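Interferon (Danio rerio, PDB 3PIV) probably acts as a secreted type I interferon, a helical cytokine thought to bind cell-surface receptors in antiviral defence. Local coordinates at residues A[63-68]-A[142-147]. Numbering follows the deposited sequence.
Sequences IHLMDA and RVVKSH
In the hydrophobic core of this type I interferon, a member of the four-helix cytokine class, Val144 meets Leu65 and Met66. The contact joins the C-terminal end of helix 48-66 to helix 134-158. It is small, and its two segments bury 86 Å² between them. More than half of that surface belongs to Val144. All three touching residues are buried.

One methyl group of Val144 does the touching. CG1 lies trans to the backbone N (chi1 166°), which turns CG2 toward helix 48-66. A leucine methyl and the methionine sulfur meet this methyl. Leu65 CD2 lies 4.4 Å from Val144 CG2. Met66 SD is 4.5 Å from the same CG2, so the sulfur, not the terminal methyl CE, makes the closest approach. Met66 CE lies farther off, 5.5 Å from Val144 CG2. The Leu65 side chain starts extended from the backbone (chi1 -178°), which carries its branch across to the valine. These are loose van der Waals contacts with no hydrogen bond across the segments. The backbones stay well apart, with Met66 CA 9.3 Å from Val144 CA.

Helix 48-66 ends here. Asp67 centres an inverse gamma turn, with a weak bond of 2.8 Å from Ala68 N to Met66 O. On helix 134-158, Arg142 NH1 donates to Ser146 OG at 2.7 Å, one turn along. The oxygen lies 16° out of the guanidinium plane. Lys145 CD lies over the margin of one guanidinium face, 4.0 Å from its plane.

Leu21 of helix 10-23 touches both Met66 and Val144. Helix 79-101 adds Leu86 against Met66 and Phe85 against Val144, while helix 111-129 packs Leu123 and Leu127 onto Leu65.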
ATOM      1  N   ILE A  63      -4.957   0.951  -2.489  1.00 14.71           N
ATOM      2  CA  ILE A  63      -5.951   1.653  -3.293  1.00 12.62           C
ATOM      3  C   ILE A  63      -7.344   1.391  -2.725  1.00 12.14           C
ATOM      4  O   ILE A  63      -8.123   2.307  -2.503  1.00 12.02           O
ATOM      5  CB  ILE A  63      -5.894   1.228  -4.776  1.00 11.05           C
ATOM      6  CG1 ILE A  63      -4.589   1.720  -5.408  1.00 13.39           C
ATOM      7  CG2 ILE A  63      -7.104   1.747  -5.516  1.00 13.69           C
ATOM      8  CD1 ILE A  63      -4.028   0.809  -6.477  1.00 13.75           C
ATOM      9  N   HIS A  64      -7.624   0.130  -2.441  1.00 13.69           N
ATOM     10  CA  HIS A  64      -8.940  -0.258  -1.972  1.00 15.69           C
ATOM     11  C   HIS A  64      -9.270   0.338  -0.615  1.00 16.19           C
ATOM     12  O   HIS A  64     -10.407   0.768  -0.374  1.00 13.19           O
ATOM     13  CB  HIS A  64      -9.053  -1.778  -1.966  1.00 15.04           C
ATOM     14  CG  HIS A  64      -8.979  -2.371  -3.338  1.00 18.10           C
ATOM     15  ND1 HIS A  64      -8.563  -3.660  -3.578  1.00 22.06           N
ATOM     16  CD2 HIS A  64      -9.264  -1.831  -4.550  1.00 15.78           C
ATOM     17  CE1 HIS A  64      -8.606  -3.898  -4.882  1.00 22.42           C
ATOM     18  NE2 HIS A  64      -9.026  -2.805  -5.491  1.00 22.22           N
ATOM     19  N   LEU A  65      -8.268   0.383   0.256  1.00 13.69           N
ATOM     20  CA  LEU A  65      -8.440   0.933   1.602  1.00 13.42           C
ATOM     21  C   LEU A  65      -8.773   2.416   1.541  1.00 12.20           C
ATOM     22  O   LEU A  65      -9.626   2.908   2.293  1.00 12.81           O
ATOM     23  CB  LEU A  65      -7.158   0.728   2.423  1.00 13.14           C
ATOM     24  CG  LEU A  65      -7.149   1.186   3.883  1.00 14.49           C
ATOM     25  CD1 LEU A  65      -8.280   0.543   4.665  1.00 20.46           C
ATOM     26  CD2 LEU A  65      -5.810   0.890   4.537  1.00 17.67           C
ATOM     27  N   MET A  66      -8.102   3.128   0.637  1.00 13.48           N
ATOM     28  CA  MET A  66      -8.135   4.596   0.624  1.00 12.18           C
ATOM     29  C   MET A  66      -9.296   5.135  -0.200  1.00 13.22           C
ATOM     30  O   MET A  66      -9.656   6.299  -0.081  1.00 14.58           O
ATOM     31  CB  MET A  66      -6.809   5.160   0.095  1.00  8.50           C
ATOM     32  CG  MET A  66      -5.614   4.917   1.038  1.00 11.12           C
ATOM     33  SD  MET A  66      -5.751   5.805   2.592  1.00 16.95           S
ATOM     34  CE  MET A  66      -5.317   7.476   2.121  1.00  9.50           C
ATOM     35  N   ASP A  67      -9.864   4.274  -1.040  1.00 11.62           N
ATOM     36  CA  ASP A  67     -10.972   4.623  -1.925  1.00 11.68           C
ATOM     37  C   ASP A  67     -12.253   4.592  -1.108  1.00 14.38           C
ATOM     38  O   ASP A  67     -13.105   3.734  -1.320  1.00 16.15           O
ATOM     39  CB  ASP A  67     -11.039   3.597  -3.074  1.00 12.22           C
ATOM     40  CG  ASP A  67     -12.069   3.962  -4.162  1.00 17.20           C
ATOM     41  OD1 ASP A  67     -12.512   5.128  -4.224  1.00 12.43           O
ATOM     42  OD2 ASP A  67     -12.427   3.070  -4.971  1.00 13.46           O
ATOM     43  N   ALA A  68     -12.380   5.521  -0.163  1.00 15.22           N
ATOM     44  CA  ALA A  68     -13.451   5.458   0.830  1.00 16.36           C
ATOM     45  C   ALA A  68     -14.017   6.833   1.184  1.00 15.76           C
ATOM     46  O   ALA A  68     -14.315   7.113   2.339  1.00 14.91           O
ATOM     47  CB  ALA A  68     -12.957   4.738   2.102  1.00 12.83           C
ATOM     48  N   ARG A 142      -0.947   6.926   8.564  1.00 14.69           N
ATOM     49  CA  ARG A 142       0.422   6.711   9.045  1.00 17.14           C
ATOM     50  C   ARG A 142       0.914   5.317   8.631  1.00 19.16           C
ATOM     51  O   ARG A 142       2.052   5.172   8.194  1.00 17.77           O
ATOM     52  CB  ARG A 142       0.524   6.891  10.557  1.00 18.09           C
ATOM     53  CG  ARG A 142       1.947   6.631  11.132  1.00 22.99           C
ATOM     54  CD  ARG A 142       3.005   7.482  10.445  1.00 22.71           C
ATOM     55  NE  ARG A 142       4.376   7.166  10.863  1.00 26.67           N
ATOM     56  CZ  ARG A 142       5.111   6.180  10.349  1.00 27.71           C
ATOM     57  NH1 ARG A 142       4.609   5.396   9.402  1.00 23.67           N
ATOM     58  NH2 ARG A 142       6.350   5.968  10.788  1.00 32.21           N
ATOM     59  N   VAL A 143       0.044   4.310   8.732  1.00 15.31           N
ATOM     60  CA  VAL A 143       0.389   2.935   8.350  1.00 15.81           C
ATOM     61  C   VAL A 143       0.746   2.826   6.863  1.00 15.13           C
ATOM     62  O   VAL A 143       1.735   2.197   6.504  1.00 12.76           O
ATOM     63  CB  VAL A 143      -0.739   1.922   8.692  1.00 16.68           C
ATOM     64  CG1 VAL A 143      -0.563   0.623   7.906  1.00 15.01           C
ATOM     65  CG2 VAL A 143      -0.769   1.635  10.192  1.00 22.13           C
ATOM     66  N   VAL A 144      -0.052   3.462   6.009  1.00 13.85           N
ATOM     67  CA  VAL A 144       0.186   3.448   4.566  1.00 12.68           C
ATOM     68  C   VAL A 144       1.536   4.085   4.224  1.00 13.31           C
ATOM     69  O   VAL A 144       2.237   3.630   3.316  1.00 12.30           O
ATOM     70  CB  VAL A 144      -0.941   4.173   3.807  1.00 12.29           C
ATOM     71  CG1 VAL A 144      -0.537   4.451   2.363  1.00 14.50           C
ATOM     72  CG2 VAL A 144      -2.206   3.342   3.851  1.00 11.92           C
ATOM     73  N   LYS A 145       1.892   5.139   4.952  1.00 13.29           N
ATOM     74  CA  LYS A 145       3.225   5.734   4.826  1.00 17.05           C
ATOM     75  C   LYS A 145       4.294   4.669   5.032  1.00 14.06           C
ATOM     76  O   LYS A 145       5.230   4.563   4.250  1.00 13.44           O
ATOM     77  CB  LYS A 145       3.430   6.872   5.825  1.00 12.47           C
ATOM     78  CG  LYS A 145       4.821   7.535   5.718  1.00 21.69           C
ATOM     79  CD  LYS A 145       5.032   8.591   6.793  1.00 22.70           C
ATOM     80  CE  LYS A 145       6.296   9.404   6.551  1.00 24.76           C
ATOM     81  NZ  LYS A 145       6.419  10.510   7.539  1.00 27.50           N
ATOM     82  N   SER A 146       4.145   3.866   6.081  1.00 16.71           N
ATOM     83  CA  SER A 146       5.101   2.789   6.321  1.00 15.97           C
ATOM     84  C   SER A 146       5.153   1.740   5.201  1.00 15.02           C
ATOM     85  O   SER A 146       6.217   1.232   4.885  1.00 14.08           O
ATOM     86  CB  SER A 146       4.868   2.133   7.679  1.00 17.77           C
ATOM     87  OG  SER A 146       5.496   2.901   8.694  1.00 25.86           O
ATOM     88  N   HIS A 147       4.012   1.407   4.604  1.00 16.03           N
ATOM     89  CA  HIS A 147       4.023   0.457   3.493  1.00 12.43           C
ATOM     90  C   HIS A 147       4.810   1.061   2.341  1.00 11.16           C
ATOM     91  O   HIS A 147       5.623   0.391   1.700  1.00 11.82           O
ATOM     92  CB  HIS A 147       2.597   0.154   3.010  1.00 12.00           C
ATOM     93  CG  HIS A 147       1.840  -0.786   3.895  1.00 14.89           C
ATOM     94  ND1 HIS A 147       2.009  -2.152   3.848  1.00 12.86           N
ATOM     95  CD2 HIS A 147       0.906  -0.552   4.848  1.00 14.05           C
ATOM     96  CE1 HIS A 147       1.221  -2.721   4.742  1.00 14.16           C
ATOM     97  NE2 HIS A 147       0.533  -1.772   5.353  1.00 12.10           N
TER